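PDB 2IY9: subtilase cytotoxin subunit A from Escherichia coli, which cleaves the endoplasmic reticulum chaperone BiP as the subtilase-family serine protease subunit of an AB5 toxin, inducing ER stress and eventual death of the host cell. Local coordinates for residues Pro24-Ala29 against Tyr104-His109; Ala179-Asp184 against Thr238-Gly243; Arg217-Ala222 against Pro230-Gly235; Pro252-Thr257 against Thr267-Ser272. All blocks are in the same frame, centred on the assembly; numbering follows the deposited sequence.

In the fold
The four contacts show how contact chemistry follows place in a subtilase fold. Contact 1, mostly buried, joins the N-terminal helix 25-30 to a loop before strand 111-116 by apolar and water-bridged contacts. Contact 2 is also buried, but its backbone bonds and salt bridge hold the loop that follows strand 176-180. Contact 3 folds a loop back onto the neighbouring strand 215-221 with two backbone bonds and aliphatic packing, and touches contact 2 through His233. Contact 4, the more exposed hairpin, leads into the helix of Ser272. It receives Trp25 from contact 1, His233 from contact 3 and Asn183 from contact 2; of these links, the one from Asn183 to Thr271 lies beside Ser272.

Contact 1 (Pro24-Ala29 against Tyr104-His109); sequences PWYFDA and YGVYPH
Pro24, just before helix 25-30, and Phe27 in its first turn press against Tyr104 and Gly105 in the loop that runs from helix 84-98 to strand 111-116, one of the connections of this subtilisin-like alpha/beta fold. Phe27 carries the middle of the contact. Its ring enters edge first, and CZ lies 3.4 Å from Tyr104 O and 3.5 Å from Gly105 O, so the electropositive rim of the ring faces two carbonyl oxygens while its CZ also rests on Tyr104 CB at 3.8 Å. To one side, Pro24 brings CD to within 3.6 Å of Tyr104 CB and near Tyr104 CD2. The first torsion of Tyr104 (chi1 -68°) sets CG opposite the carbonyl carbon; the ring leaves the interface from there, and it is CB, with CG and CD2 of the ring, that does the touching.

Tyr26 works differently. Its CG lies between backbone N and carbonyl carbon (chi1 54°), a placement that brings the hydroxyl end of the ring toward the loop. The edge of that ring faces the methyl CG2 of Val106, 4.5 Å from CE1, a loose apolar touch. Helix 271-288 lies against both residues, with Ile277 packing on Tyr26 and Val281 on Val106. The hydroxyl is too far from Tyr104 O for a direct bond, and a water spans the gap: Tyr26 OH donates to it over 2.6 Å, and the water in turn donates to Tyr104 O over 2.7 Å.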
loop_
_atom_site.group_PDB
_atom_site.type_symbol
_atom_site.label_atom_id
_atom_site.label_comp_id
_atom_site.label_asym_id
_atom_site.label_seq_id
_atom_site.Cartn_x
_atom_site.Cartn_y
_atom_site.Cartn_z
ATOM N N PRO A 24 13.029 -3.586 12.419
ATOM C CA PRO A 24 11.956 -2.943 13.205
ATOM C C PRO A 24 11.003 -3.922 13.891
ATOM O O PRO A 24 10.920 -5.084 13.504
ATOM C CB PRO A 24 11.197 -2.115 12.167
ATOM C CG PRO A 24 11.591 -2.668 10.851
ATOM C CD PRO A 24 12.954 -3.232 10.990
ATOM N N TRP A 25 10.285 -3.429 14.904
ATOM C CA TRP A 25 9.361 -4.246 15.694
ATOM C C TRP A 25 8.396 -5.082 14.865
ATOM O O TRP A 25 8.076 -6.213 15.232
ATOM C CB TRP A 25 8.579 -3.361 16.676
ATOM C CG TRP A 25 7.518 -2.461 16.064
ATOM C CD1 TRP A 25 7.652 -1.145 15.735
ATOM C CD2 TRP A 25 6.158 -2.819 15.744
ATOM N NE1 TRP A 25 6.463 -0.656 15.230
ATOM C CE2 TRP A 25 5.533 -1.662 15.218
ATOM C CE3 TRP A 25 5.414 -4.001 15.847
ATOM C CZ2 TRP A 25 4.190 -1.651 14.803
ATOM C CZ3 TRP A 25 4.071 -3.992 15.420
ATOM C CH2 TRP A 25 3.478 -2.819 14.919
ATOM N N TYR A 26 7.938 -4.537 13.738
ATOM C CA TYR A 26 6.869 -5.195 12.977
ATOM C C TYR A 26 7.287 -6.417 12.162
ATOM O O TYR A 26 6.434 -7.197 11.743
ATOM C CB TYR A 26 6.087 -4.193 12.115
ATOM C CG TYR A 26 6.911 -3.345 11.171
ATOM C CD1 TYR A 26 7.172 -3.769 9.863
ATOM C CD2 TYR A 26 7.409 -2.107 11.573
ATOM C CE1 TYR A 26 7.915 -2.980 8.986
ATOM C CE2 TYR A 26 8.160 -1.299 10.692
ATOM C CZ TYR A 26 8.401 -1.748 9.405
ATOM O OH TYR A 26 9.138 -0.976 8.533
ATOM N N PHE A 27 8.590 -6.605 11.961
ATOM C CA PHE A 27 9.060 -7.804 11.270
ATOM C C PHE A 27 8.664 -9.082 12.023
ATOM O O PHE A 27 7.986 -9.945 11.470
ATOM C CB PHE A 27 10.569 -7.733 11.001
ATOM C CG PHE A 27 10.931 -7.005 9.713
ATOM C CD1 PHE A 27 10.414 -5.741 9.425
ATOM C CD2 PHE A 27 11.811 -7.578 8.803
ATOM C CE1 PHE A 27 10.754 -5.073 8.234
ATOM C CE2 PHE A 27 12.154 -6.915 7.613
ATOM C CZ PHE A 27 11.623 -5.664 7.334
ATOM N N ASP A 28 9.044 -9.181 13.300
ATOM C CA ASP A 28 8.644 -10.337 14.102
ATOM C C ASP A 28 7.121 -10.382 14.305
ATOM O O ASP A 28 6.513 -11.457 14.273
ATOM C CB ASP A 28 9.398 -10.350 15.434
ATOM C CG ASP A 28 10.829 -10.877 15.298
ATOM O OD1 ASP A 28 11.232 -11.304 14.195
ATOM O OD2 ASP A 28 11.560 -10.877 16.305
ATOM N N ALA A 29 6.501 -9.211 14.457
ATOM C CA ALA A 29 5.051 -9.133 14.712
ATOM C C ALA A 29 4.229 -9.746 13.577
ATOM O O ALA A 29 3.206 -10.400 13.821
ATOM C CB ALA A 29 4.624 -7.691 14.984
ATOM N N TYR A 104 14.805 -0.918 6.952
ATOM C CA TYR A 104 14.629 -2.304 6.531
ATOM C C TYR A 104 13.345 -2.427 5.734
ATOM O O TYR A 104 12.251 -2.499 6.306
ATOM C CB TYR A 104 14.574 -3.248 7.735
ATOM C CG TYR A 104 15.881 -3.380 8.486
ATOM C CD1 TYR A 104 16.756 -4.443 8.230
ATOM C CD2 TYR A 104 16.250 -2.439 9.448
ATOM C CE1 TYR A 104 17.973 -4.568 8.936
ATOM C CE2 TYR A 104 17.455 -2.553 10.146
ATOM C CZ TYR A 104 18.302 -3.609 9.889
ATOM O OH TYR A 104 19.491 -3.692 10.597
ATOM N N GLY A 105 13.478 -2.465 4.412
ATOM C CA GLY A 105 12.323 -2.650 3.553
ATOM C C GLY A 105 11.750 -4.036 3.764
ATOM O O GLY A 105 12.488 -4.977 4.061
ATOM N N VAL A 106 10.427 -4.151 3.644
ATOM C CA VAL A 106 9.750 -5.439 3.748
ATOM C C VAL A 106 10.267 -6.433 2.710
ATOM O O VAL A 106 10.507 -7.607 3.036
ATOM C CB VAL A 106 8.209 -5.293 3.605
ATOM C CG1 VAL A 106 7.548 -6.675 3.429
ATOM C CG2 VAL A 106 7.641 -4.578 4.804
ATOM N N TYR A 107 10.424 -5.970 1.466
ATOM C CA TYR A 107 10.976 -6.809 0.395
ATOM C C TYR A 107 12.075 -6.030 -0.342
ATOM O O TYR A 107 11.828 -5.400 -1.373
ATOM C CB TYR A 107 9.878 -7.328 -0.558
ATOM C CG TYR A 107 10.370 -8.404 -1.526
ATOM C CD1 TYR A 107 11.009 -9.558 -1.053
ATOM C CD2 TYR A 107 10.194 -8.271 -2.906
ATOM C CE1 TYR A 107 11.478 -10.548 -1.923
ATOM C CE2 TYR A 107 10.664 -9.254 -3.794
ATOM C CZ TYR A 107 11.306 -10.383 -3.290
ATOM O OH TYR A 107 11.764 -11.351 -4.143
ATOM N N PRO A 108 13.303 -6.047 0.213
ATOM C CA PRO A 108 14.388 -5.240 -0.349
ATOM C C PRO A 108 14.838 -5.631 -1.762
ATOM O O PRO A 108 15.558 -4.860 -2.392
ATOM C CB PRO A 108 15.527 -5.415 0.666
ATOM C CG PRO A 108 15.214 -6.655 1.389
ATOM C CD PRO A 108 13.726 -6.766 1.431
ATOM N N HIS A 109 14.428 -6.803 -2.242
ATOM C CA HIS A 109 14.688 -7.204 -3.631
ATOM C C HIS A 109 13.828 -6.457 -4.645
ATOM O O HIS A 109 14.152 -6.442 -5.834
ATOM C CB HIS A 109 14.477 -8.709 -3.817
ATOM C CG HIS A 109 15.383 -9.551 -2.982
ATOM N ND1 HIS A 109 14.944 -10.673 -2.307
ATOM C CD2 HIS A 109 16.703 -9.436 -2.705
ATOM C CE1 HIS A 109 15.958 -11.213 -1.653
ATOM N NE2 HIS A 109 17.035 -10.480 -1.873
HETATM O O HOH W 1 9.641 -1.993 6.207
#

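Contact 2 (Ala179-Asp184 against Thr238-Gly243)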
loop_
_atom_site.group_PDB
_atom_site.type_symbol
_atom_site.label_atom_id
_atom_site.label_comp_id
_atom_site.label_asym_id
_atom_site.label_seq_id
_atom_site.Cartn_x
_atom_site.Cartn_y
_atom_site.Cartn_z
ATOM N N ALA A 179 -4.470 0.506 -0.859
ATOM C CA ALA A 179 -4.942 1.865 -0.573
ATOM C C ALA A 179 -5.159 2.123 0.916
ATOM O O ALA A 179 -5.890 1.389 1.574
ATOM C CB ALA A 179 -6.223 2.125 -1.330
ATOM N N ALA A 180 -4.525 3.179 1.436
ATOM C CA ALA A 180 -4.708 3.603 2.830
ATOM C C ALA A 180 -6.138 4.102 3.027
ATOM O O ALA A 180 -6.671 4.794 2.150
ATOM C CB ALA A 180 -3.712 4.719 3.174
ATOM N N VAL A 181 -6.749 3.767 4.165
ATOM C CA VAL A 181 -8.116 4.237 4.446
ATOM C C VAL A 181 -8.114 5.664 5.013
ATOM O O VAL A 181 -9.172 6.275 5.179
ATOM C CB VAL A 181 -8.921 3.272 5.350
ATOM C CG1 VAL A 181 -9.121 1.937 4.650
ATOM C CG2 VAL A 181 -8.265 3.085 6.724
ATOM N N GLY A 182 -6.923 6.175 5.321
ATOM C CA GLY A 182 -6.777 7.566 5.769
ATOM C C GLY A 182 -6.671 7.724 7.268
ATOM O O GLY A 182 -7.002 6.810 8.031
ATOM N N ASN A 183 -6.192 8.890 7.693
ATOM C CA ASN A 183 -6.000 9.158 9.117
ATOM C C ASN A 183 -7.070 10.087 9.677
ATOM O O ASN A 183 -7.795 10.723 8.911
ATOM C CB ASN A 183 -4.621 9.752 9.368
ATOM C CG ASN A 183 -3.489 8.793 9.021
ATOM O OD1 ASN A 183 -3.692 7.589 8.879
ATOM N ND2 ASN A 183 -2.290 9.330 8.899
ATOM N N ASP A 184 -7.135 10.131 11.012
ATOM C CA ASP A 184 -7.947 11.038 11.865
ATOM C C ASP A 184 -8.893 10.274 12.799
ATOM O O ASP A 184 -9.628 10.875 13.586
ATOM C CB ASP A 184 -8.673 12.159 11.101
ATOM C CG ASP A 184 -9.877 11.664 10.292
ATOM O OD1 ASP A 184 -10.293 10.495 10.431
ATOM O OD2 ASP A 184 -10.387 12.457 9.477
ATOM N N THR A 238 -3.273 11.234 13.559
ATOM C CA THR A 238 -2.704 10.129 12.782
ATOM C C THR A 238 -3.442 8.805 13.009
ATOM O O THR A 238 -3.114 7.809 12.381
ATOM C CB THR A 238 -1.214 9.899 13.118
ATOM O OG1 THR A 238 -1.085 9.506 14.493
ATOM C CG2 THR A 238 -0.395 11.150 12.872
ATOM N N GLY A 239 -4.430 8.811 13.906
ATOM C CA GLY A 239 -5.211 7.627 14.220
ATOM C C GLY A 239 -5.862 7.023 12.989
ATOM O O GLY A 239 -6.280 7.754 12.073
ATOM N N SER A 240 -5.952 5.693 12.968
ATOM C CA SER A 240 -6.504 4.992 11.805
ATOM C C SER A 240 -7.997 5.224 11.678
ATOM O O SER A 240 -8.741 5.057 12.639
ATOM C CB SER A 240 -6.249 3.486 11.903
ATOM O OG SER A 240 -6.728 2.815 10.744
ATOM N N ARG A 241 -8.437 5.590 10.482
ATOM C CA ARG A 241 -9.846 5.436 10.134
ATOM C C ARG A 241 -10.210 3.948 10.171
ATOM O O ARG A 241 -9.320 3.073 10.130
ATOM C CB ARG A 241 -10.131 6.036 8.762
ATOM C CG ARG A 241 -10.206 7.528 8.802
ATOM C CD ARG A 241 -10.639 8.128 7.483
ATOM N NE ARG A 241 -10.826 9.567 7.650
ATOM C CZ ARG A 241 -11.150 10.414 6.686
ATOM N NH1 ARG A 241 -11.347 9.987 5.442
ATOM N NH2 ARG A 241 -11.286 11.701 6.975
ATOM N N PHE A 242 -11.504 3.656 10.279
ATOM C CA PHE A 242 -11.955 2.285 10.491
ATOM C C PHE A 242 -13.395 2.074 10.030
ATOM O O PHE A 242 -14.116 3.027 9.714
ATOM C CB PHE A 242 -11.820 1.887 11.974
ATOM C CG PHE A 242 -12.770 2.620 12.900
ATOM C CD1 PHE A 242 -14.030 2.089 13.198
ATOM C CD2 PHE A 242 -12.402 3.822 13.480
ATOM C CE1 PHE A 242 -14.921 2.767 14.053
ATOM C CE2 PHE A 242 -13.273 4.501 14.357
ATOM C CZ PHE A 242 -14.533 3.978 14.637
ATOM N N GLY A 243 -13.803 0.811 10.002
ATOM C CA GLY A 243 -15.193 0.486 9.727
ATOM C C GLY A 243 -15.332 -0.786 8.941
ATOM O O GLY A 243 -14.805 -0.903 7.830
HETATM O O HOH W 2 -11.547 7.245 4.261
#
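Arg241 takes hold of Asp184 side-on in a salt bridge. NE gives a nearly straight bond to OD1 (Arg241 NE to Asp184 OD1 3.0 Å, 173° at the hydrogen), and Arg241 NH2 reaches Asp184 OD2 at 2.8 Å. The oxygens lie close to the guanidinium plane, yet the two flat groups are turned 46° apart, and both oxygens are met well out of the carboxylate plane, OD2 on its syn side. The arginine chain, extended from CG to NE, runs past Val181 and Gly182, with CD 3.3 Å from Val181 O; a water joins that carbonyl to Arg241 NH1, which also bonds Gln195 O.

This side is tight, with backbone bonds from Arg241 N to Gly182 O (3.1 Å) and from Asp184 N to Gly239 O (2.7 Å) framing a single bridge between Asn183 and Ser240. The end near Thr238 is looser: the Asn183 amide only lies near Thr238 O, its CG 3.5 Å away, and the Thr238 side chain points away, its OG1 bonding His233 NE2. Asn183 OD1 accepts from Thr271 N, which fixes the amide's rotation. The Asn183 side chain is about 5 Å from that of Ser272, and Gly182-Asn183 matches the subtilisin asparagine that helps form the oxyanion hole, probably its role here.

Contact 3 (Arg217-Ala222 against Pro230-Gly235); sequences RVAALA and PVLHGG
Val231 O is approached by three groups of the strand end 217-222. Ala222 N donates to it over 2.8 Å, in the carbonyl plane, while Leu221 offers both its CA-H, with Leu221 CA 3.4 Å from Val231 O, and its methyl CD2. Ala220 O is met in a similar way, by His233 N at 2.8 Å and more weakly by the CA-H of Leu232. These paired bonds flank a single beta bridge between Leu221 and Leu232, where the loop 230-235 crosses the end of strand 215-221.

Aliphatic groups pack beside these bonds. Leu221 and Pro230 run alongside each other in the same direction, with Leu221 CD2 3.8 Å from Pro230 CB; Leu232 spreads its two methyls, CD1 onto Leu221 CD2 and CD2 onto Ala219 CB, 3.9 Å apart in each case. Val320 of strand 319-320 packs on both Leu221 and Pro230. At the other end, CG of His233 stands opposite its backbone N (chi1 169°), which carries the ring off the strand to bond Thr238 through NE2 and Gln254 through ND1. The division of labour is plain: backbone bonds set the alignment, methyl contacts pack Leu221 against Pro230 and Leu232, and the imidazole, held at both nitrogens, ties this loop to its two neighbours.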
loop_
_atom_site.group_PDB
_atom_site.type_symbol
_atom_site.label_atom_id
_atom_site.label_comp_id
_atom_site.label_asym_id
_atom_site.label_seq_id
_atom_site.Cartn_x
_atom_site.Cartn_y
_atom_site.Cartn_z
ATOM N N ARG A 217 -7.905 -2.362 1.077
ATOM C CA ARG A 217 -8.030 -1.165 1.921
ATOM C C ARG A 217 -7.397 -1.457 3.268
ATOM O O ARG A 217 -7.788 -2.397 3.945
ATOM C CB ARG A 217 -9.513 -0.802 2.126
ATOM C CG ARG A 217 -10.262 -0.499 0.829
ATOM C CD ARG A 217 -11.768 -0.817 0.928
ATOM N NE ARG A 217 -12.376 -0.685 -0.399
ATOM C CZ ARG A 217 -12.425 -1.666 -1.291
ATOM N NH1 ARG A 217 -11.946 -2.872 -0.983
ATOM N NH2 ARG A 217 -12.974 -1.454 -2.482
ATOM N N VAL A 218 -6.421 -0.639 3.649
ATOM C CA VAL A 218 -5.555 -0.945 4.780
ATOM C C VAL A 218 -5.736 0.051 5.942
ATOM O O VAL A 218 -5.644 1.266 5.746
ATOM C CB VAL A 218 -4.061 -1.001 4.331
ATOM C CG1 VAL A 218 -3.131 -1.278 5.531
ATOM C CG2 VAL A 218 -3.845 -2.070 3.230
ATOM N N ALA A 219 -6.000 -0.480 7.136
ATOM C CA ALA A 219 -6.000 0.298 8.391
ATOM C C ALA A 219 -4.709 0.080 9.196
ATOM O O ALA A 219 -3.988 -0.896 8.969
ATOM C CB ALA A 219 -7.208 -0.071 9.239
ATOM N N ALA A 220 -4.459 0.958 10.175
ATOM C CA ALA A 220 -3.179 0.983 10.909
ATOM C C ALA A 220 -3.316 0.501 12.352
ATOM O O ALA A 220 -4.217 0.938 13.084
ATOM C CB ALA A 220 -2.595 2.378 10.889
ATOM N N LEU A 221 -2.417 -0.399 12.743
ATOM C CA LEU A 221 -2.419 -0.983 14.083
ATOM C C LEU A 221 -1.400 -0.322 14.985
ATOM O O LEU A 221 -0.329 0.100 14.529
ATOM C CB LEU A 221 -2.089 -2.475 14.010
ATOM C CG LEU A 221 -3.104 -3.365 13.300
ATOM C CD1 LEU A 221 -2.525 -4.743 13.037
ATOM C CD2 LEU A 221 -4.422 -3.443 14.099
ATOM N N ALA A 222 -1.729 -0.272 16.273
ATOM C CA ALA A 222 -0.773 0.104 17.315
ATOM C C ALA A 222 0.310 -0.965 17.433
ATOM O O ALA A 222 0.112 -2.114 17.035
ATOM C CB ALA A 222 -1.492 0.276 18.646
ATOM N N PRO A 230 -3.712 -7.217 18.657
ATOM C CA PRO A 230 -3.586 -5.859 18.125
ATOM C C PRO A 230 -4.835 -5.036 18.328
ATOM O O PRO A 230 -5.942 -5.580 18.431
ATOM C CB PRO A 230 -3.361 -6.083 16.618
ATOM C CG PRO A 230 -2.949 -7.495 16.489
ATOM C CD PRO A 230 -3.684 -8.218 17.581
ATOM N N VAL A 231 -4.630 -3.729 18.421
ATOM C CA VAL A 231 -5.694 -2.746 18.381
ATOM C C VAL A 231 -5.318 -1.734 17.296
ATOM O O VAL A 231 -4.132 -1.591 16.959
ATOM C CB VAL A 231 -5.858 -2.026 19.735
ATOM C CG1 VAL A 231 -6.388 -2.988 20.799
ATOM C CG2 VAL A 231 -4.543 -1.409 20.178
ATOM N N LEU A 232 -6.319 -1.054 16.744
ATOM C CA LEU A 232 -6.054 0.001 15.762
ATOM C C LEU A 232 -5.353 1.176 16.424
ATOM O O LEU A 232 -5.664 1.517 17.569
ATOM C CB LEU A 232 -7.335 0.458 15.050
ATOM C CG LEU A 232 -7.538 -0.134 13.641
ATOM C CD1 LEU A 232 -7.842 -1.632 13.661
ATOM C CD2 LEU A 232 -8.619 0.617 12.855
ATOM N N HIS A 233 -4.386 1.760 15.714
ATOM C CA HIS A 233 -3.743 2.997 16.132
ATOM C C HIS A 233 -4.794 4.093 16.233
ATOM O O HIS A 233 -5.576 4.304 15.308
ATOM C CB HIS A 233 -2.611 3.387 15.162
ATOM C CG HIS A 233 -2.070 4.769 15.378
ATOM N ND1 HIS A 233 -1.333 5.121 16.490
ATOM C CD2 HIS A 233 -2.156 5.887 14.617
ATOM C CE1 HIS A 233 -1.002 6.398 16.412
ATOM N NE2 HIS A 233 -1.493 6.891 15.287
ATOM N N GLY A 234 -4.821 4.770 17.377
ATOM C CA GLY A 234 -5.854 5.763 17.660
ATOM C C GLY A 234 -5.296 7.170 17.610
ATOM O O GLY A 234 -4.088 7.356 17.460
ATOM N N GLY A 235 -6.181 8.157 17.736
ATOM C CA GLY A 235 -5.791 9.570 17.686
ATOM C C GLY A 235 -6.597 10.370 16.686
ATOM O O GLY A 235 -7.050 9.837 15.665
HETATM O O HOH W 3 -1.677 -3.359 18.706
#

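Contact 4 (Pro252-Thr257 against Thr267-Ser272); sequences PGQNIT and TGSGTS
A beta hairpin with a G1 bulge joins Asn255 and Ile256 to Gly268, just ahead of the helix whose N-cap and first turn carry the Gly-Thr-Ser sequence of subtilases, with Ser272 inferred to be the serine of the charge relay system. Ile256 and Gly268 form the antiparallel hydrogen-bonded pair: Ile256 N to Gly268 O and Gly268 N to Ile256 O are both 2.8 Å. Asn255, with backbone angles of the left-handed helical region, is the extra residue of the bulge. Its N-H meets a side chain: Asn255 N bonds Ser269 OG at 3.1 Å. The first torsion of Ser269 (chi1 -65°) sets OG beside its own backbone N, where it reaches both this N-H and the CG of Gln254, 3.5 Å away.

At the outer end, Thr257 and Thr267 form the non-hydrogen-bonded pair. Their hydroxyls, 3.8 Å apart from OG1 to OG1, share a water that lies 2.8 Å from Thr257 OG1 and 2.6 Å from Thr267 OG1. Beside them, the methyl CG2 of Thr267 runs alongside the Asn255 amide, whose ND2 bonds Gln223. Toward the helix, Gly270 N donates to Gly253 O over 2.8 Å. The chemistry implies a graded hold: water bridges the exposed end, backbone bonds and one serine hydroxyl fix the bulge, and the Gly253 carbonyl bonds the amide of Gly270, the N-cap of the helix of Ser272, and so probably helps place the start of that helix.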
loop_
_atom_site.group_PDB
_atom_site.type_symbol
_atom_site.label_atom_id
_atom_site.label_comp_id
_atom_site.label_asym_id
_atom_site.label_seq_id
_atom_site.Cartn_x
_atom_site.Cartn_y
_atom_site.Cartn_z
ATOM N N PRO A 252 0.647 -3.232 10.797
ATOM C CA PRO A 252 1.487 -2.345 11.600
ATOM C C PRO A 252 1.478 -0.898 11.093
ATOM O O PRO A 252 1.787 -0.645 9.925
ATOM C CB PRO A 252 2.873 -2.968 11.444
ATOM C CG PRO A 252 2.578 -4.444 11.384
ATOM C CD PRO A 252 1.287 -4.550 10.580
ATOM N N GLY A 253 1.105 0.035 11.972
ATOM C CA GLY A 253 1.042 1.441 11.607
ATOM C C GLY A 253 1.320 2.412 12.742
ATOM O O GLY A 253 0.776 3.512 12.758
ATOM N N GLN A 254 2.183 2.015 13.671
ATOM C CA GLN A 254 2.611 2.909 14.763
ATOM C C GLN A 254 4.111 2.787 15.018
ATOM O O GLN A 254 4.647 1.682 14.994
ATOM C CB GLN A 254 1.844 2.577 16.037
ATOM C CG GLN A 254 1.985 3.610 17.134
ATOM C CD GLN A 254 1.306 3.159 18.392
ATOM O OE1 GLN A 254 1.779 2.252 19.068
ATOM N NE2 GLN A 254 0.175 3.773 18.705
ATOM N N ASN A 255 4.777 3.920 15.272
ATOM C CA ASN A 255 6.195 3.908 15.637
ATOM C C ASN A 255 6.979 3.287 14.483
ATOM O O ASN A 255 7.731 2.328 14.664
ATOM C CB ASN A 255 6.398 3.102 16.936
ATOM C CG ASN A 255 7.796 3.246 17.512
ATOM O OD1 ASN A 255 8.438 4.289 17.350
ATOM N ND2 ASN A 255 8.268 2.204 18.221
ATOM N N ILE A 256 6.746 3.810 13.283
ATOM C CA ILE A 256 7.381 3.276 12.078
ATOM C C ILE A 256 8.490 4.216 11.599
ATOM O O ILE A 256 8.235 5.389 11.312
ATOM C CB ILE A 256 6.351 3.069 10.922
ATOM C CG1 ILE A 256 5.104 2.279 11.381
ATOM C CG2 ILE A 256 7.038 2.466 9.690
ATOM C CD1 ILE A 256 5.328 0.769 11.722
ATOM N N THR A 257 9.717 3.702 11.527
ATOM C CA THR A 257 10.864 4.503 11.094
ATOM C C THR A 257 10.954 4.470 9.555
ATOM O O THR A 257 10.772 3.416 8.952
ATOM C CB THR A 257 12.174 3.992 11.742
ATOM O OG1 THR A 257 12.011 3.914 13.170
ATOM C CG2 THR A 257 13.328 4.922 11.449
ATOM N N THR A 267 10.137 9.251 12.097
ATOM C CA THR A 267 9.295 8.216 12.698
ATOM C C THR A 267 7.843 8.662 12.595
ATOM O O THR A 267 7.517 9.778 12.957
ATOM C CB THR A 267 9.681 7.934 14.180
ATOM O OG1 THR A 267 11.028 7.447 14.239
ATOM C CG2 THR A 267 8.766 6.909 14.811
ATOM N N GLY A 268 6.988 7.784 12.083
ATOM C CA GLY A 268 5.595 8.129 11.869
ATOM C C GLY A 268 4.619 7.051 12.291
ATOM O O GLY A 268 4.989 5.895 12.540
ATOM N N SER A 269 3.359 7.452 12.366
ATOM C CA SER A 269 2.262 6.549 12.661
ATOM C C SER A 269 1.129 6.888 11.708
ATOM O O SER A 269 0.925 8.067 11.355
ATOM C CB SER A 269 1.802 6.720 14.111
ATOM O OG SER A 269 2.828 6.326 15.010
ATOM N N GLY A 270 0.418 5.855 11.272
ATOM C CA GLY A 270 -0.792 6.033 10.488
ATOM C C GLY A 270 -0.960 5.026 9.367
ATOM O O GLY A 270 -0.176 4.077 9.222
ATOM N N THR A 271 -1.978 5.259 8.554
ATOM C CA THR A 271 -2.350 4.314 7.498
ATOM C C THR A 271 -1.439 4.352 6.268
ATOM O O THR A 271 -1.401 3.389 5.509
ATOM C CB THR A 271 -3.812 4.515 7.049
ATOM O OG1 THR A 271 -3.979 5.846 6.559
ATOM C CG2 THR A 271 -4.782 4.260 8.213
ATOM N N SER A 272 -0.712 5.452 6.059
ATOM C CA SER A 272 0.250 5.511 4.946
ATOM C C SER A 272 1.312 4.429 5.130
ATOM O O SER A 272 1.588 3.633 4.216
ATOM C CB SER A 272 0.916 6.889 4.860
ATOM O OG SER A 272 -0.021 7.902 4.519
HETATM O O HOH W 4 12.388 5.524 15.379
#